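Hypothetical protein, similar to alpha-acetolactate decarboxylase (Staphylococcus aureus subsp. aureus, PDB 1XV2) probably catalyses the decarboxylation of alpha-acetolactate to acetoin, as a zinc-containing member of the alpha-acetolactate decarboxylase family. Local coordinates at residues Leu17-Leu22 and Tyr136-Asp141; Arg127-Gln132 and Asp141-Gln146. All blocks are in the same frame, centred on the assembly; numbering follows the deposited sequence.

Contact 1 (Leu17-Leu22 and Tyr136-Asp141)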
ATOM      1  N   LEU A  17       2.364  -1.378  13.327  1.00 15.87           N
ATOM      2  CA  LEU A  17       3.403  -1.321  14.349  1.00 17.14           C
ATOM      3  C   LEU A  17       2.834  -0.455  15.474  1.00 17.16           C
ATOM      4  O   LEU A  17       2.864  -0.842  16.641  1.00 18.09           O
ATOM      5  CB  LEU A  17       4.682  -0.677  13.795  1.00 14.95           C
ATOM      6  CG  LEU A  17       5.921  -0.754  14.699  1.00 15.29           C
ATOM      7  CD1 LEU A  17       6.496  -2.162  14.639  1.00 12.89           C
ATOM      8  CD2 LEU A  17       6.970   0.263  14.249  1.00 15.34           C
HETATM    9  N   MSE A  18       2.301   0.711  15.107  1.00 18.15           N
HETATM   10  CA  MSE A  18       1.713   1.643  16.071  1.00 19.67           C
HETATM   11  C   MSE A  18       0.617   0.970  16.889  1.00 19.72           C
HETATM   12  O   MSE A  18       0.387   1.319  18.047  1.00 18.16           O
HETATM   13  CB  MSE A  18       1.111   2.855  15.349  1.00 22.50           C
HETATM   14  CG  MSE A  18       2.107   3.769  14.657  1.00 26.12           C
HETATM   15 SE   MSE A  18       3.285   4.707  15.874  1.00 32.64          SE
HETATM   16  CE  MSE A  18       2.041   5.977  16.598  1.00 30.40           C
ATOM     17  N   ALA A  19      -0.060   0.005  16.273  1.00 20.36           N
ATOM     18  CA  ALA A  19      -1.144  -0.719  16.924  1.00 21.34           C
ATOM     19  C   ALA A  19      -0.670  -1.641  18.044  1.00 21.72           C
ATOM     20  O   ALA A  19      -1.482  -2.127  18.830  1.00 22.03           O
ATOM     21  CB  ALA A  19      -1.924  -1.520  15.889  1.00 22.34           C
ATOM     22  N   GLY A  20       0.633  -1.899  18.110  1.00 21.36           N
ATOM     23  CA  GLY A  20       1.139  -2.754  19.169  1.00 21.40           C
ATOM     24  C   GLY A  20       1.729  -4.089  18.754  1.00 22.53           C
ATOM     25  O   GLY A  20       2.134  -4.873  19.612  1.00 23.57           O
ATOM     26  N   LEU A  21       1.779  -4.363  17.455  1.00 21.84           N
ATOM     27  CA  LEU A  21       2.349  -5.622  16.986  1.00 21.46           C
ATOM     28  C   LEU A  21       3.842  -5.418  16.766  1.00 20.51           C
ATOM     29  O   LEU A  21       4.292  -5.121  15.661  1.00 20.21           O
ATOM     30  CB  LEU A  21       1.660  -6.076  15.695  1.00 21.32           C
ATOM     31  CG  LEU A  21       0.245  -6.630  15.897  1.00 21.26           C
ATOM     32  CD1 LEU A  21      -0.686  -5.527  16.354  1.00 22.25           C
ATOM     33  CD2 LEU A  21      -0.257  -7.234  14.597  1.00 25.01           C
ATOM     34  N   LEU A  22       4.607  -5.597  17.837  1.00 20.23           N
ATOM     35  CA  LEU A  22       6.045  -5.385  17.790  1.00 19.33           C
ATOM     36  C   LEU A  22       6.910  -6.631  17.620  1.00 18.41           C
ATOM     37  O   LEU A  22       8.135  -6.539  17.680  1.00 17.86           O
ATOM     38  CB  LEU A  22       6.471  -4.623  19.047  1.00 18.92           C
ATOM     39  CG  LEU A  22       5.538  -3.469  19.439  1.00 19.42           C
ATOM     40  CD1 LEU A  22       6.117  -2.724  20.634  1.00 18.91           C
ATOM     41  CD2 LEU A  22       5.351  -2.523  18.253  1.00 19.76           C
ATOM     42  N   TYR A 136       3.030  -6.659  24.437  1.00 29.33           N
ATOM     43  CA  TYR A 136       3.216  -5.312  23.906  1.00 26.29           C
ATOM     44  C   TYR A 136       2.006  -4.394  24.052  1.00 26.02           C
ATOM     45  O   TYR A 136       0.885  -4.847  24.279  1.00 27.45           O
ATOM     46  CB  TYR A 136       3.600  -5.395  22.430  1.00 22.68           C
ATOM     47  CG  TYR A 136       4.876  -6.154  22.174  1.00 21.53           C
ATOM     48  CD1 TYR A 136       6.090  -5.720  22.714  1.00 20.75           C
ATOM     49  CD2 TYR A 136       4.879  -7.301  21.380  1.00 20.14           C
ATOM     50  CE1 TYR A 136       7.277  -6.413  22.466  1.00 21.29           C
ATOM     51  CE2 TYR A 136       6.058  -7.998  21.126  1.00 21.11           C
ATOM     52  CZ  TYR A 136       7.250  -7.550  21.670  1.00 20.46           C
ATOM     53  OH  TYR A 136       8.415  -8.230  21.412  1.00 22.17           O
ATOM     54  N   THR A 137       2.254  -3.093  23.924  1.00 24.76           N
ATOM     55  CA  THR A 137       1.208  -2.077  24.001  1.00 24.80           C
ATOM     56  C   THR A 137       1.358  -1.213  22.755  1.00 24.30           C
ATOM     57  O   THR A 137       2.249  -1.451  21.936  1.00 24.73           O
ATOM     58  CB  THR A 137       1.374  -1.160  25.227  1.00 25.70           C
ATOM     59  OG1 THR A 137       2.593  -0.415  25.103  1.00 27.52           O
ATOM     60  CG2 THR A 137       1.408  -1.976  26.512  1.00 28.17           C
ATOM     61  N   ARG A 138       0.497  -0.213  22.610  1.00 22.48           N
ATOM     62  CA  ARG A 138       0.572   0.675  21.456  1.00 23.18           C
ATOM     63  C   ARG A 138       1.916   1.402  21.497  1.00 21.80           C
ATOM     64  O   ARG A 138       2.349   1.870  22.549  1.00 21.58           O
ATOM     65  CB  ARG A 138      -0.593   1.668  21.476  1.00 23.02           C
ATOM     66  CG  ARG A 138      -1.960   0.991  21.468  1.00 25.58           C
ATOM     67  CD  ARG A 138      -3.083   2.003  21.318  1.00 28.13           C
ATOM     68  NE  ARG A 138      -3.079   2.624  19.998  1.00 29.27           N
ATOM     69  CZ  ARG A 138      -3.426   2.002  18.875  1.00 29.73           C
ATOM     70  NH1 ARG A 138      -3.813   0.734  18.903  1.00 29.80           N
ATOM     71  NH2 ARG A 138      -3.379   2.649  17.720  1.00 30.67           N
ATOM     72  N   LEU A 139       2.571   1.486  20.347  1.00 21.57           N
ATOM     73  CA  LEU A 139       3.887   2.110  20.243  1.00 21.80           C
ATOM     74  C   LEU A 139       3.967   3.554  20.739  1.00 23.05           C
ATOM     75  O   LEU A 139       5.052   4.047  21.061  1.00 21.67           O
ATOM     76  CB  LEU A 139       4.377   2.032  18.797  1.00 20.34           C
ATOM     77  CG  LEU A 139       5.857   2.342  18.575  1.00 21.03           C
ATOM     78  CD1 LEU A 139       6.706   1.452  19.472  1.00 19.52           C
ATOM     79  CD2 LEU A 139       6.212   2.123  17.116  1.00 19.85           C
ATOM     80  N   ILE A 140       2.826   4.231  20.805  1.00 23.97           N
ATOM     81  CA  ILE A 140       2.798   5.616  21.261  1.00 25.99           C
ATOM     82  C   ILE A 140       3.330   5.724  22.690  1.00 27.53           C
ATOM     83  O   ILE A 140       3.884   6.756  23.084  1.00 27.11           O
ATOM     84  CB  ILE A 140       1.361   6.193  21.208  1.00 26.17           C
ATOM     85  CG1 ILE A 140       1.376   7.678  21.574  1.00 26.82           C
ATOM     86  CG2 ILE A 140       0.448   5.420  22.153  1.00 25.77           C
ATOM     87  CD1 ILE A 140       2.208   8.533  20.637  1.00 27.17           C
ATOM     88  N   ASP A 141       3.171   4.650  23.458  1.00 27.61           N
ATOM     89  CA  ASP A 141       3.625   4.628  24.844  1.00 29.13           C
ATOM     90  C   ASP A 141       5.144   4.660  24.919  1.00 27.79           C
ATOM     91  O   ASP A 141       5.715   5.203  25.861  1.00 26.63           O
ATOM     92  CB  ASP A 141       3.102   3.382  25.570  1.00 30.56           C
ATOM     93  CG  ASP A 141       1.585   3.312  25.597  1.00 32.87           C
ATOM     94  OD1 ASP A 141       0.941   4.352  25.857  1.00 33.05           O
ATOM     95  OD2 ASP A 141       1.035   2.213  25.369  1.00 35.27           O
TER
HETATM   96  O   HOH W   1       0.596   3.906  19.130  1.00 15.85           O
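M18 O, in the last turn of helix 14-18, is gripped by two donors: the backbone N of L139 at 3.2 Å and a water at 2.8 Å. The N-H...O angle at the L139 bond is 144°. The same water accepts the N-H of I140, a second link from this carbonyl to the backbone leading into helix 140-143. Over one face of the R138 guanidinium lies M18 O as well; the chain bends at chi3, which brings NH1 to 3.6 Å from A19 CA. The charged end is anchored elsewhere, in a salt bridge to E232 and a bond to D225 O. Helix 14-18 closes in a Schellman motif, G20 having positive phi (114°) and its N bonded to L17 O. At this glycine the two backbones come close: G20 CA sits 3.3 Å from T137 O in a CA-H...O contact, and G20 O faces Y136 CB. L22 CB stands 3.7 Å from the Y136 ring centroid and only 4° off its normal, a CH-pi contact over the face, while L22 CD1 packs against CD1 of the ring. Deeper in, L139 CD2 meets L17 CD2 at 3.5 Å. The side chain of M18, a selenomethionine, crosses that of L139 at about a right angle, SE lying 4.1 Å from L139 CD2. M18 also touches I233 of helix 229-236.

Contact 2 (Arg127-Gln132 and Asp141-Gln146); sequences RMMPAQ and DSARRQ
Q146 packs against P130 through its backbone and CB, and reaches on to R127 with its amide. Its CA is 3.6 Å from P130 CD. With chi1 at 64° and an extended chain beyond, the side chain crosses R127 obliquely, NE2 near CB and OE1 near CD, so that OE1 accepts a bond from R127 NH1 at 2.7 Å. The N-H...O angle is 142°, the donor is slightly tilted from the carbonyl plane, and the amide and guanidinium planes are nearly perpendicular. Q146 NE2 turns to E148, whereas R127 NE pairs with E48 and NH1 also bonds A236 O. The R127 side chain comes within about 4 Å of the bound zinc ion, near the ligand H189, so this end of the contact borders the metal site. P130 is the wedge of the loop that leaves strand 120-127: its CG comes 3.3 Å from S142 O, in short helix 140-143; a type I turn spans A143 to Q146. The same CG also lies over one face of the R145 guanidinium, offset toward its rim, and R145 NH2 donates to A131 O at 3.1 Å with that oxygen in the guanidinium plane. A water bridges R145 NH1 to the same carbonyl. S142 OG receives Q132 NE2 at 2.9 Å, almost straight at 171° and in the amide plane; the other end of that amide, OE1, probably accepts T137 N-H. The SE of M129, a selenomethionine, fills in beside the helix, 3.6 Å from A143 N.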
ATOM      1  N   ARG A 127      15.835  10.643  18.215  1.00 12.89           N
ATOM      2  CA  ARG A 127      15.296   9.903  19.339  1.00 12.85           C
ATOM      3  C   ARG A 127      15.684   8.453  19.103  1.00 13.54           C
ATOM      4  O   ARG A 127      15.963   8.053  17.968  1.00 11.34           O
ATOM      5  CB  ARG A 127      13.765  10.043  19.438  1.00 14.31           C
ATOM      6  CG  ARG A 127      12.953   9.466  18.281  1.00 15.28           C
ATOM      7  CD  ARG A 127      12.691   7.960  18.414  1.00 16.28           C
ATOM      8  NE  ARG A 127      11.954   7.438  17.260  1.00 15.31           N
ATOM      9  CZ  ARG A 127      10.664   7.656  17.022  1.00 16.26           C
ATOM     10  NH1 ARG A 127       9.938   8.384  17.863  1.00 16.01           N
ATOM     11  NH2 ARG A 127      10.099   7.166  15.924  1.00 14.68           N
HETATM   12  N   MSE A 128      15.749   7.680  20.179  1.00 14.37           N
HETATM   13  CA  MSE A 128      16.071   6.264  20.082  1.00 17.04           C
HETATM   14  C   MSE A 128      14.899   5.562  20.748  1.00 16.60           C
HETATM   15  O   MSE A 128      14.793   5.535  21.977  1.00 17.88           O
HETATM   16  CB  MSE A 128      17.377   5.949  20.817  1.00 19.83           C
HETATM   17  CG  MSE A 128      18.598   6.696  20.288  1.00 21.98           C
HETATM   18 SE   MSE A 128      18.863   8.419  21.134  1.00 24.70          SE
HETATM   19  CE  MSE A 128      19.898   7.852  22.671  1.00 24.13           C
HETATM   20  N   MSE A 129      14.000   5.019  19.934  1.00 16.60           N
HETATM   21  CA  MSE A 129      12.818   4.355  20.461  1.00 17.56           C
HETATM   22  C   MSE A 129      13.179   3.314  21.513  1.00 17.99           C
HETATM   23  O   MSE A 129      13.931   2.379  21.240  1.00 16.47           O
HETATM   24  CB  MSE A 129      12.033   3.691  19.325  1.00 19.82           C
HETATM   25  CG  MSE A 129      10.609   3.292  19.702  1.00 20.11           C
HETATM   26 SE   MSE A 129       9.470   4.818  20.025  1.00 23.54          SE
HETATM   27  CE  MSE A 129       8.859   5.118  18.214  1.00 18.81           C
ATOM     28  N   PRO A 130      12.660   3.477  22.741  1.00 18.80           N
ATOM     29  CA  PRO A 130      12.949   2.522  23.815  1.00 20.97           C
ATOM     30  C   PRO A 130      12.224   1.200  23.558  1.00 22.94           C
ATOM     31  O   PRO A 130      11.055   1.184  23.166  1.00 22.45           O
ATOM     32  CB  PRO A 130      12.447   3.244  25.061  1.00 19.09           C
ATOM     33  CG  PRO A 130      11.297   4.038  24.540  1.00 18.77           C
ATOM     34  CD  PRO A 130      11.833   4.591  23.237  1.00 18.30           C
ATOM     35  N   ALA A 131      12.927   0.095  23.771  1.00 23.50           N
ATOM     36  CA  ALA A 131      12.360  -1.223  23.542  1.00 25.28           C
ATOM     37  C   ALA A 131      11.250  -1.592  24.521  1.00 26.06           C
ATOM     38  O   ALA A 131      11.219  -1.127  25.662  1.00 26.46           O
ATOM     39  CB  ALA A 131      13.466  -2.274  23.592  1.00 25.63           C
ATOM     40  N   GLN A 132      10.330  -2.427  24.048  1.00 26.32           N
ATOM     41  CA  GLN A 132       9.217  -2.917  24.857  1.00 26.00           C
ATOM     42  C   GLN A 132       9.404  -4.420  25.019  1.00 25.32           C
ATOM     43  O   GLN A 132      10.045  -5.059  24.190  1.00 25.13           O
ATOM     44  CB  GLN A 132       7.878  -2.677  24.152  1.00 24.36           C
ATOM     45  CG  GLN A 132       7.108  -1.445  24.596  1.00 23.43           C
ATOM     46  CD  GLN A 132       5.697  -1.427  24.030  1.00 23.03           C
ATOM     47  OE1 GLN A 132       4.946  -2.394  24.181  1.00 20.79           O
ATOM     48  NE2 GLN A 132       5.329  -0.328  23.380  1.00 19.42           N
ATOM     49  N   ASP A 141       3.171   4.650  23.458  1.00 27.61           N
ATOM     50  CA  ASP A 141       3.625   4.628  24.844  1.00 29.13           C
ATOM     51  C   ASP A 141       5.144   4.660  24.919  1.00 27.79           C
ATOM     52  O   ASP A 141       5.715   5.203  25.861  1.00 26.63           O
ATOM     53  CB  ASP A 141       3.102   3.382  25.570  1.00 30.56           C
ATOM     54  CG  ASP A 141       1.585   3.312  25.597  1.00 32.87           C
ATOM     55  OD1 ASP A 141       0.941   4.352  25.857  1.00 33.05           O
ATOM     56  OD2 ASP A 141       1.035   2.213  25.369  1.00 35.27           O
ATOM     57  N   SER A 142       5.797   4.071  23.924  1.00 26.91           N
ATOM     58  CA  SER A 142       7.252   4.052  23.889  1.00 25.74           C
ATOM     59  C   SER A 142       7.762   5.434  23.515  1.00 25.71           C
ATOM     60  O   SER A 142       8.674   5.967  24.152  1.00 26.10           O
ATOM     61  CB  SER A 142       7.746   3.024  22.876  1.00 25.31           C
ATOM     62  OG  SER A 142       7.351   1.720  23.260  1.00 25.02           O
ATOM     63  N   ALA A 143       7.152   6.017  22.487  1.00 24.49           N
ATOM     64  CA  ALA A 143       7.541   7.337  22.011  1.00 23.81           C
ATOM     65  C   ALA A 143       7.438   8.406  23.099  1.00 23.14           C
ATOM     66  O   ALA A 143       8.241   9.336  23.141  1.00 22.27           O
ATOM     67  CB  ALA A 143       6.681   7.725  20.813  1.00 23.75           C
ATOM     68  N   ARG A 144       6.454   8.271  23.980  1.00 23.48           N
ATOM     69  CA  ARG A 144       6.257   9.246  25.048  1.00 24.62           C
ATOM     70  C   ARG A 144       7.281   9.169  26.178  1.00 24.81           C
ATOM     71  O   ARG A 144       7.271  10.002  27.086  1.00 26.86           O
ATOM     72  CB  ARG A 144       4.840   9.119  25.608  1.00 26.51           C
ATOM     73  CG  ARG A 144       3.778   9.669  24.671  1.00 28.33           C
ATOM     74  CD  ARG A 144       2.375   9.304  25.118  1.00 31.62           C
ATOM     75  NE  ARG A 144       1.369   9.905  24.247  1.00 33.52           N
ATOM     76  CZ  ARG A 144       0.087   9.553  24.232  1.00 34.90           C
ATOM     77  NH1 ARG A 144      -0.351   8.599  25.042  1.00 34.18           N
ATOM     78  NH2 ARG A 144      -0.756  10.156  23.404  1.00 33.86           N
ATOM     79  N   ARG A 145       8.162   8.176  26.123  1.00 23.93           N
ATOM     80  CA  ARG A 145       9.200   8.019  27.138  1.00 23.82           C
ATOM     81  C   ARG A 145      10.544   7.818  26.447  1.00 22.54           C
ATOM     82  O   ARG A 145      11.520   7.394  27.065  1.00 21.87           O
ATOM     83  CB  ARG A 145       8.890   6.824  28.047  1.00 23.95           C
ATOM     84  CG  ARG A 145       8.928   5.462  27.358  1.00 25.81           C
ATOM     85  CD  ARG A 145       8.441   4.359  28.298  1.00 27.41           C
ATOM     86  NE  ARG A 145       8.423   3.042  27.663  1.00 29.89           N
ATOM     87  CZ  ARG A 145       9.483   2.252  27.524  1.00 29.57           C
ATOM     88  NH1 ARG A 145      10.671   2.630  27.983  1.00 29.05           N
ATOM     89  NH2 ARG A 145       9.356   1.078  26.917  1.00 30.86           N
ATOM     90  N   GLN A 146      10.582   8.137  25.158  1.00 20.39           N
ATOM     91  CA  GLN A 146      11.787   7.989  24.354  1.00 19.70           C
ATOM     92  C   GLN A 146      12.896   8.950  24.738  1.00 19.31           C
ATOM     93  O   GLN A 146      12.646  10.091  25.133  1.00 18.32           O
ATOM     94  CB  GLN A 146      11.474   8.225  22.875  1.00 18.65           C
ATOM     95  CG  GLN A 146      11.020   9.654  22.584  1.00 19.51           C
ATOM     96  CD  GLN A 146      10.636   9.872  21.137  1.00 18.62           C
ATOM     97  OE1 GLN A 146      10.127   8.971  20.479  1.00 18.90           O
ATOM     98  NE2 GLN A 146      10.861  11.081  20.639  1.00 17.93           N
TER
HETATM   99  O   HOH W   2       8.728   0.039  21.961  1.00 22.48           O
HETATM  100  O   HOH W   3      12.698   0.418  27.431  1.00 25.12           O

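From the N terminus, helix 14-18 and its exit loop supply the first side of contact 1, which waits for residues 136-141 across 113 intervening residues, including strand 120-127. The chain reaches 127-132 just after that strand, and contact 2 then closes a short loop of eight residues onto 141-146. The segments alternate along the sequence, so the two contacts cross. Both second segments include D141; the chain around helix 140-143 serves both, its entry in contact 1 and its body and exit in contact 2. L139 CG packs 4.1 Å from M129 CE, beside L22 on Q132. Together they tie the end region of helix 14-18 and the loop after strand 120-127 to the chain around helix 140-143.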